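PDB 6Z16: multisubunit Na+/H+ antiporter, D subunit from Anoxybacillus flavithermus, which probably takes part in exchanging sodium ions for protons across the cell membrane, as a membrane-embedded subunit of the Mrp antiporter complex. Local coordinates for residues D[19-24]-D[105-111]; D[140-144]-D[162-167]; D[81-85]-D[120-124]; D[338-343]-D[449-453]. All coordinates share one frame; numbering follows the deposited sequence.

Contact 1: D[19-24]-D[105-111]; sequences LIFFPK and ETFYYYS. With PTY (phosphatidylethanolamine), chain Y.
The turn linking helix 7-18 to helix 26-53 packs on the break between helix 102-106 and helix 109-124, with Pro-23 on Tyr-108 at its middle. Pro-23 CG lies 3.6 Å from Tyr-108 CZ, and Pro-23 CB stands over one face of that ring, offset toward its rim. The carbonyl Ile-20 O comes to the ring edge, near its plane, 3.6 Å from Tyr-108 CE1. Tyr-108 occupies the N-cap position of helix 109-124 with a left-handed backbone (phi 67°), at the point where one short helix ends and the transmembrane helix starts. Lys-24 bends at chi2 and chi3, which brings NZ over the face of Phe-107 in a cation-pi contact, 4.8 Å from the ring centroid and 24° off its normal. At the start of the turn, Leu-19 CB rests 3.4 Å from Ser-111 OG. The other side of the turn belongs to lipid: a chain of phosphatidylethanolamine crosses the face of Phe-22, with C15 3.6 Å from Phe-22 CZ, while the lipid amine N1 lies 3.7 Å from Lys-24 CG. Lys-69 of a neighbouring subunit packs on both Ile-20 and Tyr-108.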
# COMPACT_ATOMS: atom_id res chain seq x y z
N LEU D 19 34.22 -17.88 -25.75
CA LEU D 19 35.55 -18.21 -25.29
C LEU D 19 35.93 -17.42 -24.05
O LEU D 19 37.00 -17.67 -23.48
CB LEU D 19 36.57 -17.99 -26.41
CG LEU D 19 36.50 -19.01 -27.55
CD1 LEU D 19 37.31 -18.57 -28.76
CD2 LEU D 19 36.96 -20.36 -27.06
N ILE D 20 35.07 -16.50 -23.60
CA ILE D 20 35.39 -15.72 -22.41
C ILE D 20 35.20 -16.55 -21.14
O ILE D 20 35.92 -16.36 -20.16
CB ILE D 20 34.55 -14.43 -22.43
CG1 ILE D 20 34.88 -13.62 -23.68
CG2 ILE D 20 34.82 -13.56 -21.22
CD1 ILE D 20 33.98 -12.44 -23.90
N PHE D 21 34.28 -17.53 -21.17
CA PHE D 21 33.85 -18.21 -19.95
C PHE D 21 34.92 -19.15 -19.39
O PHE D 21 35.04 -19.29 -18.17
CB PHE D 21 32.57 -19.00 -20.21
CG PHE D 21 31.37 -18.14 -20.43
CD1 PHE D 21 30.71 -17.56 -19.37
CD2 PHE D 21 30.87 -17.96 -21.70
CE1 PHE D 21 29.60 -16.79 -19.57
CE2 PHE D 21 29.75 -17.18 -21.91
CZ PHE D 21 29.11 -16.60 -20.84
N PHE D 22 35.71 -19.80 -20.24
CA PHE D 22 36.69 -20.79 -19.80
C PHE D 22 38.10 -20.42 -20.27
O PHE D 22 38.57 -20.89 -21.31
CB PHE D 22 36.27 -22.22 -20.20
CG PHE D 22 35.77 -22.37 -21.63
CD1 PHE D 22 34.44 -22.17 -21.94
CD2 PHE D 22 36.61 -22.83 -22.64
CE1 PHE D 22 33.98 -22.34 -23.23
CE2 PHE D 22 36.15 -22.99 -23.92
CZ PHE D 22 34.84 -22.75 -24.22
N PRO D 23 38.80 -19.56 -19.53
CA PRO D 23 40.17 -19.20 -19.92
C PRO D 23 41.18 -20.29 -19.63
O PRO D 23 42.06 -20.57 -20.46
CB PRO D 23 40.46 -17.96 -19.08
CG PRO D 23 39.13 -17.44 -18.68
CD PRO D 23 38.29 -18.65 -18.48
N LYS D 24 41.09 -20.91 -18.46
CA LYS D 24 42.10 -21.86 -17.99
C LYS D 24 42.02 -23.21 -18.69
O LYS D 24 42.93 -24.02 -18.53
CB LYS D 24 41.96 -22.09 -16.49
CG LYS D 24 41.98 -20.86 -15.59
CD LYS D 24 43.36 -20.26 -15.35
CE LYS D 24 43.61 -19.01 -16.17
NZ LYS D 24 44.86 -18.34 -15.76
N GLU D 105 48.07 -18.02 -23.78
CA GLU D 105 46.75 -18.45 -24.22
C GLU D 105 45.81 -18.81 -23.09
O GLU D 105 44.63 -19.05 -23.34
CB GLU D 105 46.87 -19.62 -25.21
CG GLU D 105 47.46 -20.88 -24.65
CD GLU D 105 47.77 -21.90 -25.74
OE1 GLU D 105 47.50 -21.60 -26.92
OE2 GLU D 105 48.29 -22.98 -25.42
N THR D 106 46.29 -18.85 -21.84
CA THR D 106 45.34 -18.80 -20.73
C THR D 106 44.68 -17.43 -20.62
O THR D 106 43.55 -17.33 -20.15
CB THR D 106 46.01 -19.15 -19.40
OG1 THR D 106 47.06 -18.23 -19.14
CG2 THR D 106 46.55 -20.56 -19.42
N PHE D 107 45.37 -16.37 -21.04
CA PHE D 107 44.86 -15.01 -20.93
C PHE D 107 44.22 -14.53 -22.23
O PHE D 107 44.70 -13.60 -22.87
CB PHE D 107 45.97 -14.06 -20.50
CG PHE D 107 46.34 -14.18 -19.05
CD1 PHE D 107 45.64 -13.46 -18.10
CD2 PHE D 107 47.37 -15.00 -18.65
CE1 PHE D 107 45.97 -13.56 -16.77
CE2 PHE D 107 47.71 -15.10 -17.32
CZ PHE D 107 47.01 -14.39 -16.37
N TYR D 108 43.15 -15.23 -22.62
CA TYR D 108 42.14 -14.74 -23.57
C TYR D 108 42.67 -14.55 -24.99
O TYR D 108 42.15 -13.71 -25.72
CB TYR D 108 41.51 -13.43 -23.08
CG TYR D 108 40.72 -13.59 -21.81
CD1 TYR D 108 39.39 -13.98 -21.84
CD2 TYR D 108 41.33 -13.40 -20.58
CE1 TYR D 108 38.69 -14.15 -20.68
CE2 TYR D 108 40.63 -13.56 -19.41
CZ TYR D 108 39.31 -13.93 -19.47
OH TYR D 108 38.62 -14.10 -18.30
N TYR D 109 43.64 -15.36 -25.40
CA TYR D 109 44.28 -15.18 -26.71
C TYR D 109 43.33 -15.46 -27.86
O TYR D 109 43.26 -14.69 -28.83
CB TYR D 109 45.52 -16.07 -26.80
CG TYR D 109 46.20 -16.01 -28.13
CD1 TYR D 109 46.98 -14.92 -28.48
CD2 TYR D 109 46.06 -17.04 -29.06
CE1 TYR D 109 47.60 -14.85 -29.71
CE2 TYR D 109 46.67 -16.98 -30.28
CZ TYR D 109 47.44 -15.89 -30.60
OH TYR D 109 48.05 -15.83 -31.83
N TYR D 110 42.58 -16.57 -27.78
CA TYR D 110 41.73 -16.97 -28.89
C TYR D 110 40.50 -16.09 -29.02
O TYR D 110 39.97 -15.94 -30.12
CB TYR D 110 41.34 -18.44 -28.72
CG TYR D 110 42.53 -19.35 -28.68
CD1 TYR D 110 43.18 -19.72 -29.85
CD2 TYR D 110 43.04 -19.81 -27.48
CE1 TYR D 110 44.29 -20.53 -29.82
CE2 TYR D 110 44.14 -20.63 -27.44
CZ TYR D 110 44.76 -20.99 -28.61
OH TYR D 110 45.86 -21.81 -28.57
N SER D 111 40.08 -15.47 -27.92
CA SER D 111 39.03 -14.46 -27.98
C SER D 111 39.48 -13.27 -28.81
O SER D 111 38.74 -12.79 -29.67
CB SER D 111 38.66 -14.01 -26.57
OG SER D 111 38.20 -15.10 -25.79
C1 PTY Y . 32.20 -23.30 -16.69
C2 PTY Y . 39.50 -23.56 -12.98
C3 PTY Y . 38.24 -24.21 -12.37
O4 PTY Y . 31.99 -23.77 -18.03
C5 PTY Y . 33.98 -23.62 -14.95
C6 PTY Y . 33.15 -24.26 -16.03
O7 PTY Y . 34.06 -24.74 -17.07
C8 PTY Y . 34.05 -26.05 -17.34
O10 PTY Y . 33.42 -26.86 -16.70
C11 PTY Y . 34.91 -26.37 -18.52
C12 PTY Y . 34.36 -27.53 -19.34
C13 PTY Y . 34.56 -27.34 -20.82
C14 PTY Y . 33.90 -26.09 -21.36
C15 PTY Y . 33.98 -25.96 -22.86
C16 PTY Y . 33.08 -26.91 -23.62
C17 PTY Y . 31.62 -26.53 -23.55
C18 PTY Y . 31.31 -25.21 -24.25
C19 PTY Y . 31.58 -25.24 -25.74
C20 PTY Y . 30.96 -24.07 -26.49
C30 PTY Y . 31.38 -22.95 -18.89
C31 PTY Y . 31.40 -23.52 -20.28
O30 PTY Y . 30.90 -21.90 -18.57
C32 PTY Y . 30.08 -23.39 -21.03
C33 PTY Y . 29.89 -22.04 -21.68
C34 PTY Y . 28.44 -21.75 -22.05
C35 PTY Y . 28.22 -20.42 -22.74
C36 PTY Y . 26.78 -19.94 -22.66
C37 PTY Y . 26.29 -19.71 -21.24
P1 PTY Y . 35.82 -24.80 -13.36
O11 PTY Y . 37.16 -23.94 -13.30
O12 PTY Y . 36.23 -26.26 -13.45
O13 PTY Y . 34.90 -24.46 -12.25
O14 PTY Y . 35.17 -24.42 -14.78
N1 PTY Y . 39.09 -22.51 -13.91

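Contact 2: D[140-144]-D[162-167]; sequences LMSSY and YTLVNV
Where Tyr-144 meets Thr-163 and Asn-166, helix 129-148 and helix 153-183 run almost antiparallel, the axes of the two short segments 10.9 Å apart with 169° between their directions. Tyr-144 is the knob, set into a hole formed by Tyr-162, Thr-163, Asn-166 and Val-167. Thr-163 CG2 stands over the centre of the Tyr-144 ring, 4.1 Å from the centroid, in a CH-pi contact; the backbone carbonyl Leu-140 O lies on the opposite face, toward the rim. Tyr-162 CE2 lies at the edge of the Tyr-144 ring, 3.6 Å from Tyr-144 CD1, and the two rings meet obliquely, their planes 81° apart. At the far end Tyr-144 OH reaches past the amide of Asn-166 to lie 3.2 Å from Asn-166 CB. The two helices follow each other in the chain as a helical hairpin of the Mrp antiporter and complex I family, and one hydrogen bond, Tyr-162 to Ser-143, ties the hairpin together here. Tyr-162, with CG anti to its backbone N (chi1 179°), swings its ring across the interface, where its hydroxyl donates to Ser-143 OG at 3.1 Å. Ser-143 OG in turn donates to Leu-140 O at 2.6 Å, and that carbonyl also accepts the helical Tyr-144 N from the same face of its plane. Leu-140 CD2 touches both partners, 3.6 Å from Tyr-162 OH and 3.7 Å from Asn-166 CG.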
# COMPACT_ATOMS: atom_id res chain seq x y z
N LEU D 140 41.18 -2.63 -34.91
CA LEU D 140 42.36 -1.97 -34.36
C LEU D 140 42.50 -2.22 -32.87
O LEU D 140 43.63 -2.37 -32.38
CB LEU D 140 42.32 -0.47 -34.64
CG LEU D 140 42.67 -0.03 -36.06
CD1 LEU D 140 42.43 1.46 -36.21
CD2 LEU D 140 44.11 -0.38 -36.37
N MET D 141 41.39 -2.30 -32.13
CA MET D 141 41.47 -2.57 -30.70
C MET D 141 41.99 -3.98 -30.44
O MET D 141 42.88 -4.18 -29.59
CB MET D 141 40.10 -2.37 -30.07
CG MET D 141 40.12 -2.36 -28.58
SD MET D 141 41.00 -0.92 -27.97
CE MET D 141 41.67 -1.61 -26.48
N SER D 142 41.47 -4.96 -31.19
CA SER D 142 41.98 -6.32 -31.07
C SER D 142 43.44 -6.42 -31.49
O SER D 142 44.21 -7.18 -30.89
CB SER D 142 41.12 -7.26 -31.90
OG SER D 142 41.14 -6.86 -33.25
N SER D 143 43.86 -5.62 -32.48
CA SER D 143 45.27 -5.64 -32.88
C SER D 143 46.18 -5.00 -31.83
O SER D 143 47.31 -5.46 -31.65
CB SER D 143 45.44 -4.94 -34.23
OG SER D 143 45.21 -3.55 -34.11
N TYR D 144 45.70 -3.95 -31.14
CA TYR D 144 46.43 -3.37 -30.01
C TYR D 144 46.70 -4.42 -28.95
O TYR D 144 47.83 -4.55 -28.45
CB TYR D 144 45.63 -2.26 -29.33
CG TYR D 144 45.26 -1.03 -30.10
CD1 TYR D 144 45.95 -0.62 -31.23
CD2 TYR D 144 44.16 -0.29 -29.71
CE1 TYR D 144 45.55 0.51 -31.93
CE2 TYR D 144 43.76 0.81 -30.38
CZ TYR D 144 44.45 1.22 -31.49
OH TYR D 144 43.99 2.34 -32.12
N TYR D 162 52.27 2.28 -32.08
CA TYR D 162 51.19 1.85 -32.96
C TYR D 162 49.84 2.41 -32.51
O TYR D 162 49.03 2.87 -33.34
CB TYR D 162 51.18 0.32 -32.98
CG TYR D 162 50.11 -0.34 -33.81
CD1 TYR D 162 50.17 -0.32 -35.19
CD2 TYR D 162 49.08 -1.03 -33.21
CE1 TYR D 162 49.20 -0.95 -35.95
CE2 TYR D 162 48.11 -1.66 -33.95
CZ TYR D 162 48.18 -1.61 -35.33
OH TYR D 162 47.22 -2.23 -36.08
N THR D 163 49.61 2.44 -31.19
CA THR D 163 48.36 2.94 -30.64
C THR D 163 48.22 4.43 -30.87
O THR D 163 47.14 4.90 -31.24
CB THR D 163 48.30 2.63 -29.14
OG1 THR D 163 48.60 1.25 -28.93
CG2 THR D 163 46.92 2.91 -28.61
N LEU D 164 49.32 5.17 -30.70
CA LEU D 164 49.33 6.61 -30.93
C LEU D 164 48.94 6.95 -32.37
O LEU D 164 48.07 7.81 -32.61
CB LEU D 164 50.74 7.13 -30.60
CG LEU D 164 51.12 8.55 -30.24
CD1 LEU D 164 52.42 8.47 -29.47
CD2 LEU D 164 51.28 9.42 -31.45
N VAL D 165 49.55 6.24 -33.33
CA VAL D 165 49.26 6.49 -34.75
C VAL D 165 47.81 6.19 -35.09
O VAL D 165 47.14 6.97 -35.79
CB VAL D 165 50.21 5.67 -35.64
CG1 VAL D 165 49.91 5.91 -37.11
CG2 VAL D 165 51.61 6.03 -35.35
N ASN D 166 47.29 5.08 -34.57
CA ASN D 166 45.93 4.71 -34.96
C ASN D 166 44.88 5.57 -34.28
O ASN D 166 43.79 5.76 -34.84
CB ASN D 166 45.70 3.24 -34.67
CG ASN D 166 46.50 2.36 -35.58
OD1 ASN D 166 46.53 2.56 -36.79
ND2 ASN D 166 47.18 1.39 -35.00
N VAL D 167 45.18 6.12 -33.10
CA VAL D 167 44.28 7.09 -32.47
C VAL D 167 44.18 8.35 -33.32
O VAL D 167 43.07 8.87 -33.57
CB VAL D 167 44.76 7.42 -31.04
CG1 VAL D 167 44.05 8.62 -30.53
CG2 VAL D 167 44.45 6.28 -30.12

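Contact 3: D[81-85]-D[120-124]; sequences LVLTT and VNGAF
Packing of Phe-124 on Leu-81 joins two nearly antiparallel transmembrane helices, 76-99 and 109-124, in the buried middle of the chain; the axes of the short segments are 9.8 Å apart with 168° between their directions. Leu-81 CB sits over the centre of the Phe-124 ring in a CH-pi contact, 3.9 Å from the centroid and 11° off the normal. The leucine crosses the phenylalanine at about a right angle, with Leu-81 CD1 3.6 Å from Phe-124 CD1. One turn later Thr-85 meets the same ring obliquely, with Thr-85 OG1 3.4 Å from Phe-124 CE2. That hydroxyl, placed beside the backbone N (chi1 -59°), folds back on its own helix and donates to Leu-81 O at 2.6 Å. Leu-81 O accepts the helical Thr-85 N as well, the two donors arriving from opposite faces of the carbonyl plane; the side-chain bond satisfies the threonine hydroxyl within its own helix. Helix 102-106 lies in the short connection between the two helices, which fold back on each other as a helical hairpin of the membrane bundle. The threonine methyl faces the partner helix: Thr-85 CG2 lies 3.7 Å from Val-120 CG2 and 3.6 Å from Asn-121 OD1. The Asn-121 side chain passes Thr-85 in the opposite direction and leaves OD1 3.8 Å from Val-82 CG2. Outside the pair, Leu-81 touches Met-334 of helix 320-351, and Val-120 touches Met-139 of helix 129-148.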
# COMPACT_ATOMS: atom_id res chain seq x y z
N LEU D 81 37.32 -11.67 -50.54
CA LEU D 81 38.17 -11.22 -49.44
C LEU D 81 37.81 -11.91 -48.13
O LEU D 81 38.70 -12.20 -47.32
CB LEU D 81 38.06 -9.71 -49.30
CG LEU D 81 38.76 -8.96 -50.43
CD1 LEU D 81 38.36 -7.51 -50.47
CD2 LEU D 81 40.25 -9.09 -50.24
N VAL D 82 36.53 -12.22 -47.93
CA VAL D 82 36.10 -12.96 -46.74
C VAL D 82 36.64 -14.38 -46.76
O VAL D 82 37.15 -14.88 -45.74
CB VAL D 82 34.57 -12.91 -46.62
CG1 VAL D 82 34.08 -13.93 -45.67
CG2 VAL D 82 34.14 -11.55 -46.11
N LEU D 83 36.57 -15.05 -47.92
CA LEU D 83 37.10 -16.41 -48.03
C LEU D 83 38.61 -16.45 -47.84
O LEU D 83 39.14 -17.35 -47.18
CB LEU D 83 36.70 -17.01 -49.37
CG LEU D 83 37.16 -18.43 -49.67
CD1 LEU D 83 36.58 -19.41 -48.68
CD2 LEU D 83 36.78 -18.82 -51.07
N THR D 84 39.32 -15.46 -48.40
CA THR D 84 40.76 -15.37 -48.23
C THR D 84 41.13 -15.13 -46.77
O THR D 84 42.07 -15.75 -46.25
CB THR D 84 41.31 -14.25 -49.11
OG1 THR D 84 40.89 -14.46 -50.46
CG2 THR D 84 42.82 -14.23 -49.08
N THR D 85 40.37 -14.27 -46.09
CA THR D 85 40.53 -14.02 -44.66
C THR D 85 40.32 -15.29 -43.85
O THR D 85 41.07 -15.57 -42.91
CB THR D 85 39.54 -12.94 -44.23
OG1 THR D 85 39.77 -11.74 -44.97
CG2 THR D 85 39.68 -12.64 -42.75
N VAL D 120 37.88 -7.58 -39.29
CA VAL D 120 38.21 -7.55 -40.72
C VAL D 120 37.04 -8.04 -41.57
O VAL D 120 36.72 -7.42 -42.60
CB VAL D 120 39.52 -8.31 -41.02
CG1 VAL D 120 40.69 -7.62 -40.40
CG2 VAL D 120 39.49 -9.71 -40.54
N ASN D 121 36.34 -9.10 -41.14
CA ASN D 121 35.22 -9.61 -41.92
C ASN D 121 34.06 -8.63 -41.95
O ASN D 121 33.36 -8.54 -42.96
CB ASN D 121 34.74 -10.95 -41.39
CG ASN D 121 35.64 -12.09 -41.76
OD1 ASN D 121 36.13 -12.16 -42.89
ND2 ASN D 121 35.88 -12.99 -40.83
N GLY D 122 33.86 -7.87 -40.87
CA GLY D 122 32.85 -6.83 -40.90
C GLY D 122 33.26 -5.65 -41.75
O GLY D 122 32.40 -4.99 -42.35
N ALA D 123 34.56 -5.37 -41.82
CA ALA D 123 35.03 -4.26 -42.65
C ALA D 123 34.89 -4.56 -44.13
O ALA D 123 34.60 -3.65 -44.91
CB ALA D 123 36.47 -3.93 -42.30
N PHE D 124 35.07 -5.82 -44.55
CA PHE D 124 34.94 -6.10 -45.98
C PHE D 124 33.49 -6.08 -46.45
O PHE D 124 33.24 -5.80 -47.63
CB PHE D 124 35.57 -7.45 -46.36
CG PHE D 124 37.06 -7.48 -46.23
CD1 PHE D 124 37.85 -6.65 -46.99
CD2 PHE D 124 37.67 -8.40 -45.40
CE1 PHE D 124 39.22 -6.68 -46.88
CE2 PHE D 124 39.04 -8.44 -45.28
CZ PHE D 124 39.82 -7.58 -46.02

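Contact 4: D[338-343]-D[449-453]; sequences AMLFLF and VLFLL
Met-339 leads the contact with Val-449, Leu-452 and Leu-453. From CB the Met-339 chain runs out extended, CG anti to the backbone N (chi1 -170°) and SD anti in turn. CG passes Val-449 CG1 at 4.3 Å. SD then reaches the side chain of Leu-453, 3.7 Å from its CD1, and a bend at chi3 (-57°) turns the terminal methyl onto the partner helix, where Met-339 CE rests 3.4 Å from the backbone oxygen Leu-452 O. Val-449 is gripped by two further residues of helix 320-351. Its CG1 stands over the centre of the Phe-343 ring, a CH-pi contact 3.6 Å from the centroid, while Val-449 CG2 meets Leu-342 CB at 3.6 Å. Leu-342 and Leu-452 cross at about a right angle and touch through their CD1 atoms, 3.9 Å apart. Beyond the pair, Phe-343 also packs on helix 367-381, and phosphatidylethanolamine molecules touch Leu-450 and Phe-451. This is side-chain packing without hydrogen bonds between two transmembrane helices that run roughly antiparallel, axes of the short segments 9.5 Å apart with 149° between their directions, joining helix 320-351 of the antiporter family region to the lipid-lined helix 446-461.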
# COMPACT_ATOMS: atom_id res chain seq x y z
N ALA D 338 51.11 -13.82 -45.45
CA ALA D 338 50.90 -14.68 -44.29
C ALA D 338 51.82 -15.90 -44.31
O ALA D 338 52.43 -16.25 -43.28
CB ALA D 338 49.43 -15.11 -44.22
N MET D 339 51.99 -16.51 -45.50
CA MET D 339 52.87 -17.66 -45.67
C MET D 339 54.32 -17.32 -45.33
O MET D 339 55.01 -18.09 -44.64
CB MET D 339 52.79 -18.13 -47.11
CG MET D 339 53.45 -19.43 -47.45
SD MET D 339 53.57 -19.52 -49.24
CE MET D 339 51.85 -19.35 -49.67
N LEU D 340 54.80 -16.17 -45.80
CA LEU D 340 56.19 -15.81 -45.59
C LEU D 340 56.49 -15.47 -44.14
O LEU D 340 57.59 -15.78 -43.66
CB LEU D 340 56.59 -14.65 -46.49
CG LEU D 340 56.70 -15.09 -47.94
CD1 LEU D 340 56.91 -13.90 -48.82
CD2 LEU D 340 57.83 -16.08 -48.10
N PHE D 341 55.54 -14.86 -43.42
CA PHE D 341 55.78 -14.66 -42.00
C PHE D 341 55.81 -15.98 -41.23
O PHE D 341 56.60 -16.12 -40.29
CB PHE D 341 54.75 -13.73 -41.37
CG PHE D 341 54.99 -12.30 -41.68
CD1 PHE D 341 56.12 -11.68 -41.21
CD2 PHE D 341 54.05 -11.56 -42.36
CE1 PHE D 341 56.35 -10.36 -41.45
CE2 PHE D 341 54.27 -10.24 -42.62
CZ PHE D 341 55.42 -9.63 -42.16
N LEU D 342 55.00 -16.96 -41.64
CA LEU D 342 55.07 -18.26 -40.96
C LEU D 342 56.40 -18.97 -41.25
O LEU D 342 56.97 -19.61 -40.35
CB LEU D 342 53.87 -19.11 -41.36
CG LEU D 342 52.52 -18.54 -40.92
CD1 LEU D 342 51.36 -19.39 -41.39
CD2 LEU D 342 52.49 -18.33 -39.43
N PHE D 343 56.92 -18.84 -42.48
CA PHE D 343 58.26 -19.33 -42.80
C PHE D 343 59.34 -18.69 -41.93
O PHE D 343 60.23 -19.39 -41.42
CB PHE D 343 58.62 -19.09 -44.27
CG PHE D 343 58.13 -20.14 -45.21
CD1 PHE D 343 58.70 -21.39 -45.19
CD2 PHE D 343 57.19 -19.84 -46.18
CE1 PHE D 343 58.29 -22.36 -46.07
CE2 PHE D 343 56.78 -20.79 -47.07
CZ PHE D 343 57.32 -22.06 -47.02
N VAL D 449 51.79 -24.00 -43.10
CA VAL D 449 52.59 -23.30 -44.10
C VAL D 449 52.57 -24.06 -45.42
O VAL D 449 52.44 -23.47 -46.50
CB VAL D 449 54.02 -23.12 -43.58
CG1 VAL D 449 54.78 -22.19 -44.46
CG2 VAL D 449 54.00 -22.67 -42.15
N LEU D 450 52.67 -25.39 -45.34
CA LEU D 450 52.57 -26.20 -46.55
C LEU D 450 51.17 -26.15 -47.15
O LEU D 450 51.03 -26.20 -48.37
CB LEU D 450 52.96 -27.64 -46.24
CG LEU D 450 54.43 -27.83 -45.89
CD1 LEU D 450 54.71 -29.25 -45.45
CD2 LEU D 450 55.30 -27.45 -47.06
N PHE D 451 50.14 -26.03 -46.31
CA PHE D 451 48.77 -25.88 -46.81
C PHE D 451 48.59 -24.57 -47.57
O PHE D 451 47.99 -24.55 -48.65
CB PHE D 451 47.79 -25.97 -45.64
CG PHE D 451 46.35 -25.80 -46.03
CD1 PHE D 451 45.69 -26.79 -46.75
CD2 PHE D 451 45.64 -24.68 -45.65
CE1 PHE D 451 44.36 -26.64 -47.09
CE2 PHE D 451 44.32 -24.52 -45.99
CZ PHE D 451 43.67 -25.50 -46.71
N LEU D 452 49.15 -23.48 -47.03
CA LEU D 452 49.11 -22.20 -47.73
C LEU D 452 49.90 -22.25 -49.03
O LEU D 452 49.47 -21.68 -50.04
CB LEU D 452 49.64 -21.09 -46.82
CG LEU D 452 48.76 -20.70 -45.65
CD1 LEU D 452 49.50 -19.70 -44.80
CD2 LEU D 452 47.45 -20.11 -46.14
N LEU D 453 51.04 -22.94 -49.03
CA LEU D 453 51.86 -23.04 -50.24
C LEU D 453 51.17 -23.85 -51.33
O LEU D 453 51.21 -23.47 -52.50
CB LEU D 453 53.22 -23.65 -49.90
CG LEU D 453 54.20 -23.71 -51.05
CD1 LEU D 453 54.52 -22.31 -51.53
CD2 LEU D 453 55.45 -24.41 -50.62

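In the fold
Along the chain, contacts 1 and 3 interleave, their segments alternating, and both use helix 109-124: its start serves contact 1 and its end contact 3, their centres about 23 Å apart. Contact 2 follows on the next two helices, 129-148 and 153-183, with its centre about 19 Å from that of contact 3. Contact 4 comes last, between helices 320-351 and 446-461, about 19 Å from contact 3 and 26 Å from contact 1, centre to centre. No two contacts touch. Contact 3 lies nearest the centre of the chain, and helix 320-351 reaches both it and contact 4, so early, middle and late helices form one membrane bundle, with phosphatidylethanolamine bordering contacts 1 and 4.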